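Local atomic coordinates of tryptophan synthase alpha chain (Campylobacter jejuni, PDB entry 3THA), a protein that probably cleaves indoleglycerol phosphate to indole and glyceraldehyde 3-phosphate, as the alpha subunit of tryptophan synthase in the last step of tryptophan biosynthesis. Residues G23-N26 with L27-E31; Q35-Q39 with S40-I44; F93-Y97 with N98-S102; K180-E183 with E184-Q188. All blocks are in the same frame, centred on the assembly; numbering follows the deposited sequence.

How the contacts relate
All four contacts are local and lie along one TIM barrel. Contacts 1 and 3 are loop-to-helix junctions that follow strands 15-21 and 90-94. Contact 2 is the return connection from helix 27-35 to strand 44-48; its residues follow those of contact 1 closely in sequence, with centres about 16 Å apart. Contacts 2 and 3 come within about 8 Å at their nearest atoms but do not touch. Contact 4 stands apart on helix 180-195, its centre about 37 Å from that of contact 1. The side chains of I42 (contact 2) and V95 (contact 3) lie about 8 and 9 Å from that of E46, a predicted proton acceptor.

Contact 1: G23-N26 with L27-E31; sequences GYPN and LQTSE
The amide of N26 meets T29 at its oxygen. The backbone N of T29 lies in the plane of the amide carbonyl and bonds to N26 OD1 at 3.2 Å. The hydroxyl of T29 stands off that plane, toward one face, and also donates to OD1. The modelled separation of T29 OG1 and N26 OD1, 2.5 Å, is very short and its exact value is doubtful. The puckered ring of P25 brings CD to within 3.8 Å of T29 OG1, and the two side chains cross at about a right angle. A cis peptide precedes P25. The Y24 side chain leaves the backbone away from the helix and packs on A64 and I67 of helix 60-70.

N26 is the N-cap of helix 27-35. Its CG sits between the backbone N and the carbonyl carbon (chi1 54°), which swings OD1 back over the first turn. The main-chain O of N26 adds weak bonds from T29 N and S30 N. Further back, G23 N donates to S30 OG at 2.9 Å, fairly straight at 157°. G23 adopts a positive phi (94°), where a CB would jam against the preceding carbonyl O. L27 CD1 lies 4.1 Å from G23 CA. The L27 side chain also touches S77 and L81 of helix 75-83.

The capping bond is consistent with N26 satisfying the T29 N-H at the helix start. S30 OG, from within the helix, accepts the buried N-H of G23. The loop after the first barrel strand is thereby tied to its helix.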
loop_
_atom_site.group_PDB
_atom_site.type_symbol
_atom_site.label_atom_id
_atom_site.label_comp_id
_atom_site.label_asym_id
_atom_site.label_seq_id
_atom_site.Cartn_x
_atom_site.Cartn_y
_atom_site.Cartn_z
ATOM N N GLY B 23 3.184 -1.442 17.291
ATOM C CA GLY B 23 1.836 -1.412 17.894
ATOM C C GLY B 23 0.983 -2.641 17.597
ATOM O O GLY B 23 -0.178 -2.682 17.958
ATOM N N TYR B 24 1.568 -3.641 16.949
ATOM C CA TYR B 24 0.863 -4.828 16.581
ATOM C C TYR B 24 1.466 -6.085 17.251
ATOM O O TYR B 24 2.636 -6.397 17.003
ATOM C CB TYR B 24 0.902 -4.995 15.052
ATOM C CG TYR B 24 0.274 -6.302 14.620
ATOM C CD1 TYR B 24 -1.077 -6.548 14.857
ATOM C CD2 TYR B 24 1.033 -7.316 14.017
ATOM C CE1 TYR B 24 -1.674 -7.761 14.469
ATOM C CE2 TYR B 24 0.442 -8.534 13.651
ATOM C CZ TYR B 24 -0.902 -8.739 13.862
ATOM O OH TYR B 24 -1.507 -9.933 13.506
ATOM N N PRO B 25 0.674 -6.833 18.048
ATOM C CA PRO B 25 -0.737 -6.671 18.338
ATOM C C PRO B 25 -1.010 -5.635 19.419
ATOM O O PRO B 25 -2.190 -5.339 19.700
ATOM C CB PRO B 25 -1.171 -8.064 18.821
ATOM C CG PRO B 25 0.113 -8.844 19.047
ATOM C CD PRO B 25 1.261 -7.901 18.874
ATOM N N ASN B 26 0.066 -5.125 20.031
ATOM C CA ASN B 26 0.022 -3.982 20.923
ATOM C C ASN B 26 1.422 -3.388 21.104
ATOM O O ASN B 26 2.415 -3.975 20.668
ATOM C CB ASN B 26 -0.723 -4.260 22.256
ATOM C CG ASN B 26 -0.191 -5.479 23.013
ATOM O OD1 ASN B 26 1.010 -5.723 23.039
ATOM N ND2 ASN B 26 -1.089 -6.219 23.670
ATOM N N LEU B 27 1.482 -2.200 21.691
ATOM C CA LEU B 27 2.699 -1.454 21.795
ATOM C C LEU B 27 3.672 -2.161 22.721
ATOM O O LEU B 27 4.877 -2.203 22.467
ATOM C CB LEU B 27 2.399 -0.046 22.312
ATOM C CG LEU B 27 3.502 0.994 22.024
ATOM C CD1 LEU B 27 3.939 1.001 20.525
ATOM C CD2 LEU B 27 3.074 2.421 22.505
ATOM N N GLN B 28 3.150 -2.751 23.786
ATOM C CA GLN B 28 4.021 -3.406 24.741
ATOM C C GLN B 28 4.788 -4.579 24.115
ATOM O O GLN B 28 5.924 -4.860 24.508
ATOM C CB GLN B 28 3.257 -3.835 25.987
ATOM C CG GLN B 28 4.120 -4.582 27.008
ATOM C CD GLN B 28 5.377 -3.816 27.447
ATOM O OE1 GLN B 28 5.324 -2.611 27.713
ATOM N NE2 GLN B 28 6.500 -4.521 27.539
ATOM N N THR B 29 4.194 -5.234 23.123
ATOM C CA THR B 29 4.867 -6.347 22.421
ATOM C C THR B 29 5.943 -5.825 21.472
ATOM O O THR B 29 6.959 -6.494 21.240
ATOM C CB THR B 29 3.892 -7.177 21.609
ATOM O OG1 THR B 29 2.691 -7.391 22.373
ATOM C CG2 THR B 29 4.535 -8.555 21.169
ATOM N N SER B 30 5.684 -4.643 20.912
ATOM C CA SER B 30 6.645 -3.936 20.059
ATOM C C SER B 30 7.814 -3.496 20.941
ATOM O O SER B 30 8.958 -3.742 20.600
ATOM C CB SER B 30 5.971 -2.774 19.288
ATOM O OG SER B 30 5.275 -3.249 18.123
ATOM N N GLU B 31 7.515 -2.926 22.107
ATOM C CA GLU B 31 8.543 -2.596 23.108
ATOM C C GLU B 31 9.391 -3.805 23.547
ATOM O O GLU B 31 10.596 -3.769 23.548
ATOM C CB GLU B 31 7.920 -1.915 24.337
ATOM C CG GLU B 31 8.970 -1.513 25.416
ATOM C CD GLU B 31 8.538 -0.338 26.296
ATOM O OE1 GLU B 31 7.669 0.441 25.864
ATOM O OE2 GLU B 31 9.065 -0.186 27.423
#

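Contact 2: Q35-Q39 with S40-I44; sequences QRLDQ and SPIDI
S40 and L37 are joined by two hydrogen bonds, both ending on the carbonyl oxygen of L37. The backbone N of S40 donates to L37 O at 3.0 Å. It approaches from well above the carbonyl plane, 65° out of it. The S40 hydroxyl gives the second bond, S40 OG to L37 O, also 3.0 Å, and lies much nearer that plane. OG stands between the backbone N and the carbonyl carbon of S40 (chi1 73°), which turns it toward L37 O. The hydroxyl oxygen also accepts a weak bond from I42 N at 3.5 Å, in the manner of an ST turn across P41. A methyl of L37 lies beside this hydroxyl, with L37 CD1 3.6 Å from S40 OG.

Within the first segment, Q39 N bonds to R36 O at 3.0 Å, in keeping with the 3-10 turn 37-39. This turn lies in the connection from helix 27-35 to strand 44-48. The chain then runs through S40-D43 into that strand, the second of the TIM barrel. The lysine K89 reaches in from just before strand 90-94 and donates to both L37 O and I42 O. L37 O thus holds three donors, and the lysine bridges the two halves of the turn.

Apolar contacts are fewer. L37 CD1 lies 4.4 Å from I42 CB. L37 also packs on L91, while I42 faces I246 of helix 239-248 and A18 of strand 15-21.

The charged side chains find partners outside the turn. R36 forms a salt bridge with D240. D38 OD1 accepts from K88 N and from T87 OG1, which ties the turn to the loop before strand 90-94.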
loop_
_atom_site.group_PDB
_atom_site.type_symbol
_atom_site.label_atom_id
_atom_site.label_comp_id
_atom_site.label_asym_id
_atom_site.label_seq_id
_atom_site.Cartn_x
_atom_site.Cartn_y
_atom_site.Cartn_z
ATOM N N GLN B 35 13.518 -4.331 22.720
ATOM C CA GLN B 35 14.489 -4.559 23.740
ATOM C C GLN B 35 15.259 -5.843 23.497
ATOM O O GLN B 35 16.352 -6.008 24.034
ATOM C CB GLN B 35 13.815 -4.589 25.119
ATOM C CG GLN B 35 13.120 -3.286 25.493
ATOM C CD GLN B 35 14.079 -2.170 25.938
ATOM O OE1 GLN B 35 15.171 -1.969 25.378
ATOM N NE2 GLN B 35 13.649 -1.421 26.947
ATOM N N ARG B 36 14.708 -6.764 22.714
ATOM C CA ARG B 36 15.393 -8.031 22.491
ATOM C C ARG B 36 16.109 -8.072 21.138
ATOM O O ARG B 36 16.645 -9.084 20.706
ATOM C CB ARG B 36 14.439 -9.210 22.714
ATOM C CG ARG B 36 14.280 -9.626 24.205
ATOM C CD ARG B 36 13.055 -10.514 24.456
ATOM N NE ARG B 36 13.303 -11.881 24.008
ATOM C CZ ARG B 36 12.543 -12.941 24.292
ATOM N NH1 ARG B 36 11.451 -12.819 25.039
ATOM N NH2 ARG B 36 12.885 -14.131 23.826
ATOM N N LEU B 37 16.142 -6.935 20.471
ATOM C CA LEU B 37 16.653 -6.877 19.110
ATOM C C LEU B 37 18.139 -7.256 19.066
ATOM O O LEU B 37 18.587 -7.919 18.147
ATOM C CB LEU B 37 16.396 -5.492 18.526
ATOM C CG LEU B 37 16.498 -5.311 17.032
ATOM C CD1 LEU B 37 15.522 -6.328 16.319
ATOM C CD2 LEU B 37 16.197 -3.846 16.672
ATOM N N ASP B 38 18.890 -6.804 20.055
ATOM C CA ASP B 38 20.303 -7.183 20.206
ATOM C C ASP B 38 20.562 -8.681 20.185
ATOM O O ASP B 38 21.584 -9.100 19.694
ATOM C CB ASP B 38 20.904 -6.573 21.476
ATOM C CG ASP B 38 21.239 -5.108 21.299
ATOM O OD1 ASP B 38 21.168 -4.616 20.156
ATOM O OD2 ASP B 38 21.562 -4.447 22.300
ATOM N N GLN B 39 19.647 -9.490 20.700
ATOM C CA GLN B 39 19.853 -10.944 20.655
ATOM C C GLN B 39 19.168 -11.648 19.504
ATOM O O GLN B 39 19.216 -12.877 19.442
ATOM C CB GLN B 39 19.426 -11.634 21.946
ATOM C CG GLN B 39 19.994 -11.045 23.215
ATOM C CD GLN B 39 18.847 -10.580 24.096
ATOM O OE1 GLN B 39 18.152 -11.394 24.726
ATOM N NE2 GLN B 39 18.602 -9.261 24.096
ATOM N N SER B 40 18.518 -10.914 18.607
ATOM C CA SER B 40 17.894 -11.579 17.458
ATOM C C SER B 40 18.880 -11.559 16.301
ATOM O O SER B 40 19.766 -10.724 16.299
ATOM C CB SER B 40 16.601 -10.860 17.049
ATOM O OG SER B 40 16.915 -9.630 16.415
ATOM N N PRO B 41 18.722 -12.437 15.293
ATOM C CA PRO B 41 19.727 -12.410 14.228
ATOM C C PRO B 41 19.482 -11.302 13.168
ATOM O O PRO B 41 20.168 -11.246 12.135
ATOM C CB PRO B 41 19.613 -13.813 13.628
ATOM C CG PRO B 41 18.169 -14.155 13.780
ATOM C CD PRO B 41 17.625 -13.370 14.973
ATOM N N ILE B 42 18.554 -10.397 13.448
ATOM C CA ILE B 42 18.250 -9.259 12.562
ATOM C C ILE B 42 19.268 -8.133 12.748
ATOM O O ILE B 42 19.532 -7.702 13.882
ATOM C CB ILE B 42 16.855 -8.717 12.870
ATOM C CG1 ILE B 42 15.817 -9.823 12.635
ATOM C CG2 ILE B 42 16.567 -7.438 12.090
ATOM C CD1 ILE B 42 14.461 -9.536 13.265
ATOM N N ASP B 43 19.813 -7.645 11.632
ATOM C CA ASP B 43 20.866 -6.641 11.635
ATOM C C ASP B 43 20.272 -5.241 11.484
ATOM O O ASP B 43 20.777 -4.279 12.079
ATOM C CB ASP B 43 21.843 -6.895 10.490
ATOM C CG ASP B 43 22.532 -8.242 10.595
ATOM O OD1 ASP B 43 22.945 -8.623 11.718
ATOM O OD2 ASP B 43 22.687 -8.915 9.551
ATOM N N ILE B 44 19.212 -5.128 10.682
ATOM C CA ILE B 44 18.566 -3.858 10.426
ATOM C C ILE B 44 17.077 -4.078 10.519
ATOM O O ILE B 44 16.552 -4.915 9.811
ATOM C CB ILE B 44 18.891 -3.379 9.004
ATOM C CG1 ILE B 44 20.386 -3.356 8.830
ATOM C CG2 ILE B 44 18.219 -2.009 8.678
ATOM C CD1 ILE B 44 20.817 -3.430 7.426
#

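Contact 3: F93-Y97 with N98-S102; sequences FMVYY and NLIFS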
loop_
_atom_site.group_PDB
_atom_site.type_symbol
_atom_site.label_atom_id
_atom_site.label_comp_id
_atom_site.label_asym_id
_atom_site.label_seq_id
_atom_site.Cartn_x
_atom_site.Cartn_y
_atom_site.Cartn_z
ATOM N N PHE B 93 12.876 3.862 9.567
ATOM C CA PHE B 93 11.463 4.073 9.352
ATOM C C PHE B 93 11.048 3.645 7.965
ATOM O O PHE B 93 11.743 3.884 6.984
ATOM C CB PHE B 93 11.077 5.522 9.549
ATOM C CG PHE B 93 10.773 5.876 10.957
ATOM C CD1 PHE B 93 10.049 5.010 11.769
ATOM C CD2 PHE B 93 11.191 7.084 11.473
ATOM C CE1 PHE B 93 9.758 5.336 13.084
ATOM C CE2 PHE B 93 10.924 7.424 12.810
ATOM C CZ PHE B 93 10.201 6.558 13.602
HETATM N N MSE B 94 9.905 2.998 7.884
HETATM C CA MSE B 94 9.214 2.844 6.635
HETATM C C MSE B 94 7.816 3.352 6.940
HETATM O O MSE B 94 7.082 2.726 7.657
HETATM C CB MSE B 94 9.246 1.394 6.186
HETATM C CG MSE B 94 8.397 1.048 5.021
HETATM SE SE MSE B 94 9.267 -0.505 4.218
HETATM C CE MSE B 94 7.943 -1.038 2.985
ATOM N N VAL B 95 7.495 4.536 6.438
ATOM C CA VAL B 95 6.199 5.165 6.619
ATOM C C VAL B 95 5.757 5.770 5.293
ATOM O O VAL B 95 6.566 6.072 4.447
ATOM C CB VAL B 95 6.279 6.347 7.664
ATOM C CG1 VAL B 95 6.530 5.829 9.059
ATOM C CG2 VAL B 95 7.349 7.332 7.289
ATOM N N TYR B 96 4.466 5.966 5.134
ATOM C CA TYR B 96 3.979 6.756 4.036
ATOM C C TYR B 96 4.191 8.204 4.338
ATOM O O TYR B 96 4.311 8.586 5.511
ATOM C CB TYR B 96 2.529 6.527 3.870
ATOM C CG TYR B 96 2.218 5.194 3.296
ATOM C CD1 TYR B 96 2.353 4.985 1.952
ATOM C CD2 TYR B 96 1.787 4.135 4.098
ATOM C CE1 TYR B 96 2.038 3.806 1.392
ATOM C CE2 TYR B 96 1.473 2.915 3.529
ATOM C CZ TYR B 96 1.597 2.774 2.156
ATOM O OH TYR B 96 1.298 1.605 1.487
ATOM N N TYR B 97 4.288 8.985 3.275
ATOM C CA TYR B 97 4.571 10.404 3.340
ATOM C C TYR B 97 3.523 11.193 4.120
ATOM O O TYR B 97 3.849 12.226 4.717
ATOM C CB TYR B 97 4.725 10.977 1.932
ATOM C CG TYR B 97 5.371 12.351 1.895
ATOM C CD1 TYR B 97 6.752 12.497 1.963
ATOM C CD2 TYR B 97 4.601 13.501 1.758
ATOM C CE1 TYR B 97 7.352 13.752 1.915
ATOM C CE2 TYR B 97 5.185 14.750 1.691
ATOM C CZ TYR B 97 6.564 14.871 1.786
ATOM O OH TYR B 97 7.151 16.121 1.725
ATOM N N ASN B 98 2.281 10.708 4.129
ATOM C CA ASN B 98 1.209 11.393 4.816
ATOM C C ASN B 98 1.509 11.554 6.306
ATOM O O ASN B 98 1.116 12.541 6.913
ATOM C CB ASN B 98 -0.139 10.713 4.594
ATOM C CG ASN B 98 -0.177 9.235 5.072
ATOM O OD1 ASN B 98 0.535 8.809 5.991
ATOM N ND2 ASN B 98 -1.024 8.462 4.438
ATOM N N LEU B 99 2.183 10.577 6.901
ATOM C CA LEU B 99 2.548 10.655 8.280
ATOM C C LEU B 99 3.549 11.815 8.464
ATOM O O LEU B 99 3.470 12.588 9.442
ATOM C CB LEU B 99 3.175 9.338 8.710
ATOM C CG LEU B 99 3.281 9.151 10.226
ATOM C CD1 LEU B 99 3.398 7.697 10.571
ATOM C CD2 LEU B 99 4.444 9.857 10.784
ATOM N N ILE B 100 4.491 11.916 7.526
ATOM C CA ILE B 100 5.598 12.861 7.607
ATOM C C ILE B 100 5.064 14.268 7.401
ATOM O O ILE B 100 5.212 15.122 8.275
ATOM C CB ILE B 100 6.740 12.489 6.616
ATOM C CG1 ILE B 100 7.295 11.079 6.951
ATOM C CG2 ILE B 100 7.852 13.562 6.591
ATOM C CD1 ILE B 100 8.597 10.693 6.222
ATOM N N PHE B 101 4.414 14.494 6.269
ATOM C CA PHE B 101 3.680 15.724 6.023
ATOM C C PHE B 101 2.893 16.333 7.194
ATOM O O PHE B 101 2.960 17.539 7.432
ATOM C CB PHE B 101 2.728 15.513 4.859
ATOM C CG PHE B 101 2.130 16.774 4.336
ATOM C CD1 PHE B 101 0.948 17.281 4.895
ATOM C CD2 PHE B 101 2.747 17.455 3.288
ATOM C CE1 PHE B 101 0.392 18.467 4.421
ATOM C CE2 PHE B 101 2.201 18.629 2.778
ATOM C CZ PHE B 101 1.012 19.148 3.351
ATOM N N SER B 102 2.128 15.498 7.876
ATOM C CA SER B 102 1.310 15.867 9.041
ATOM C C SER B 102 2.126 16.340 10.252
ATOM O O SER B 102 1.756 17.293 10.947
ATOM C CB SER B 102 0.480 14.647 9.479
ATOM O OG SER B 102 0.254 14.652 10.887
#
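F101 N donates to Y97 O at 2.8 Å, nearly along the C=O axis, in the i to i+4 pattern of an alpha-helix. Y97 O also takes a weak, bent bond from I100 N. One residue earlier, L99 N bonds to Y96 O at 3.2 Å, with the donor well above the carbonyl plane. These bonds carry the chain from the end of strand 90-94 into helix 97-103. N98 ND2 donates to E124 O of the second subunit.

Around this backbone frame the side chains pack in two groups. On the buried side, V95 splits its methyls between two residues of the helix. V95 CG1 touches L99 CD1 at 3.9 Å, and V95 CG2 touches I100 CD1 at 3.7 Å. Each pair of side chains crosses at about a right angle. V95 CG1 stands anti to the carbonyl carbon (chi1 -69°), which leaves CG2 for I100. On the outer side, Y97 CE2 lies at the edge of the F101 ring, near its plane, 4.0 Å from F101 CD2.

Y97, N98 and F101 pack on E129 of the second subunit, so this turn forms part of the interface between the two alpha chains of this assembly. Within its own chain, helix 97-103 packs against helix 105-114 and touches helix 75-83. L99 and I100 rest on F108 of helix 105-114, and I100 and Y97 reach L105. L99 also touches I75 of helix 75-83. V95 shares a backbone hydrogen bond with I121 at the end of strand 117-121.

Contact 4: K180-E183 with E184-Q188; sequences KSVE and EAILQ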
loop_
_atom_site.group_PDB
_atom_site.type_symbol
_atom_site.label_atom_id
_atom_site.label_comp_id
_atom_site.label_asym_id
_atom_site.label_seq_id
_atom_site.Cartn_x
_atom_site.Cartn_y
_atom_site.Cartn_z
ATOM N N LYS B 180 10.338 -19.558 -11.876
ATOM C CA LYS B 180 11.217 -19.189 -10.726
ATOM C C LYS B 180 12.733 -18.947 -10.936
ATOM O O LYS B 180 13.179 -17.782 -10.908
ATOM C CB LYS B 180 10.978 -20.152 -9.529
ATOM C CG LYS B 180 11.661 -19.780 -8.190
ATOM C CD LYS B 180 11.130 -18.461 -7.590
ATOM C CE LYS B 180 12.158 -17.304 -7.651
ATOM N NZ LYS B 180 13.221 -17.402 -6.588
ATOM N N SER B 181 13.515 -20.025 -11.084
ATOM C CA SER B 181 14.990 -19.936 -11.044
ATOM C C SER B 181 15.596 -19.068 -12.183
ATOM O O SER B 181 16.800 -18.768 -12.192
ATOM C CB SER B 181 15.617 -21.332 -10.994
ATOM O OG SER B 181 15.310 -22.059 -12.173
ATOM N N VAL B 182 14.748 -18.654 -13.123
ATOM C CA VAL B 182 15.125 -17.671 -14.135
ATOM C C VAL B 182 15.186 -16.292 -13.497
ATOM O O VAL B 182 16.251 -15.667 -13.445
ATOM C CB VAL B 182 14.098 -17.611 -15.267
ATOM C CG1 VAL B 182 14.309 -16.356 -16.120
ATOM C CG2 VAL B 182 14.137 -18.883 -16.111
ATOM N N GLU B 183 14.016 -15.834 -13.033
ATOM C CA GLU B 183 13.850 -14.621 -12.196
ATOM C C GLU B 183 14.963 -14.459 -11.126
ATOM O O GLU B 183 15.333 -13.337 -10.791
ATOM C CB GLU B 183 12.426 -14.554 -11.582
ATOM C CG GLU B 183 11.306 -14.004 -12.525
ATOM C CD GLU B 183 11.023 -12.482 -12.377
ATOM O OE1 GLU B 183 11.857 -11.725 -11.809
ATOM O OE2 GLU B 183 9.944 -12.036 -12.832
ATOM N N GLU B 184 15.525 -15.567 -10.635
ATOM C CA GLU B 184 16.741 -15.484 -9.827
ATOM C C GLU B 184 17.917 -14.869 -10.605
ATOM O O GLU B 184 18.340 -13.769 -10.285
ATOM C CB GLU B 184 17.113 -16.840 -9.272
ATOM C CG GLU B 184 18.257 -16.786 -8.299
ATOM C CD GLU B 184 18.421 -18.090 -7.534
ATOM O OE1 GLU B 184 19.489 -18.724 -7.676
ATOM O OE2 GLU B 184 17.483 -18.490 -6.799
ATOM N N ALA B 185 18.419 -15.554 -11.640
ATOM C CA ALA B 185 19.502 -15.011 -12.514
ATOM C C ALA B 185 19.283 -13.579 -13.064
ATOM O O ALA B 185 20.223 -12.783 -13.171
ATOM C CB ALA B 185 19.820 -15.986 -13.656
ATOM N N ILE B 186 18.042 -13.248 -13.399
ATOM C CA ILE B 186 17.710 -11.887 -13.779
ATOM C C ILE B 186 18.156 -10.885 -12.715
ATOM O O ILE B 186 18.719 -9.822 -13.042
ATOM C CB ILE B 186 16.217 -11.735 -14.008
ATOM C CG1 ILE B 186 15.769 -12.715 -15.093
ATOM C CG2 ILE B 186 15.891 -10.301 -14.371
ATOM C CD1 ILE B 186 14.308 -12.645 -15.457
ATOM N N LEU B 187 17.912 -11.243 -11.454
ATOM C CA LEU B 187 18.227 -10.394 -10.310
ATOM C C LEU B 187 19.717 -10.166 -10.170
ATOM O O LEU B 187 20.165 -9.033 -9.961
ATOM C CB LEU B 187 17.687 -11.007 -8.995
ATOM C CG LEU B 187 16.239 -10.686 -8.630
ATOM C CD1 LEU B 187 15.650 -11.844 -7.846
ATOM C CD2 LEU B 187 16.138 -9.382 -7.842
ATOM N N GLN B 188 20.480 -11.243 -10.260
ATOM C CA GLN B 188 21.922 -11.127 -10.280
ATOM C C GLN B 188 22.421 -10.235 -11.421
ATOM O O GLN B 188 23.471 -9.580 -11.279
ATOM C CB GLN B 188 22.562 -12.508 -10.345
ATOM C CG GLN B 188 22.779 -13.147 -8.976
ATOM C CD GLN B 188 23.339 -14.553 -9.066
ATOM O OE1 GLN B 188 22.895 -15.369 -9.878
ATOM N NE2 GLN B 188 24.312 -14.846 -8.227
#
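E183 and L187 form the buried part of this contact. L187 CD1 comes within 3.3 Å of E183 O, which also takes a weak bond from L187 N. The E183 chain bends at CG (chi2 -95°) and carries OE2 away from the helix to accept from I176 N. V182 and I186 make a close but partly exposed contact. I186 N bonds to V182 O at 3.0 Å, close to linear at 166°. I186 CG1 lies 3.4 Å from V182 O, and I186 CD1 reaches V182 CG1 at 3.8 Å; the two side chains cross obliquely.

The segment is the first two turns of helix 180-195, the crossover helix of the beta-alpha-beta unit between barrel strands 168-171 and 202-205. I186 and L187 also touch V150, in the loop after strand 143-148.

The K180 side is looser. E184 N bonds to K180 O at 3.2 Å, but the side chains barely meet. K180 NZ and E184 OE2 stand 4.4 Å apart, too far for a salt bridge. R216 is a long, weak ion-pair partner of E184 OE2. K180 and R216 carry like charges close together, and both probably attract E184 weakly. S181 and A185, on another face, are also exposed.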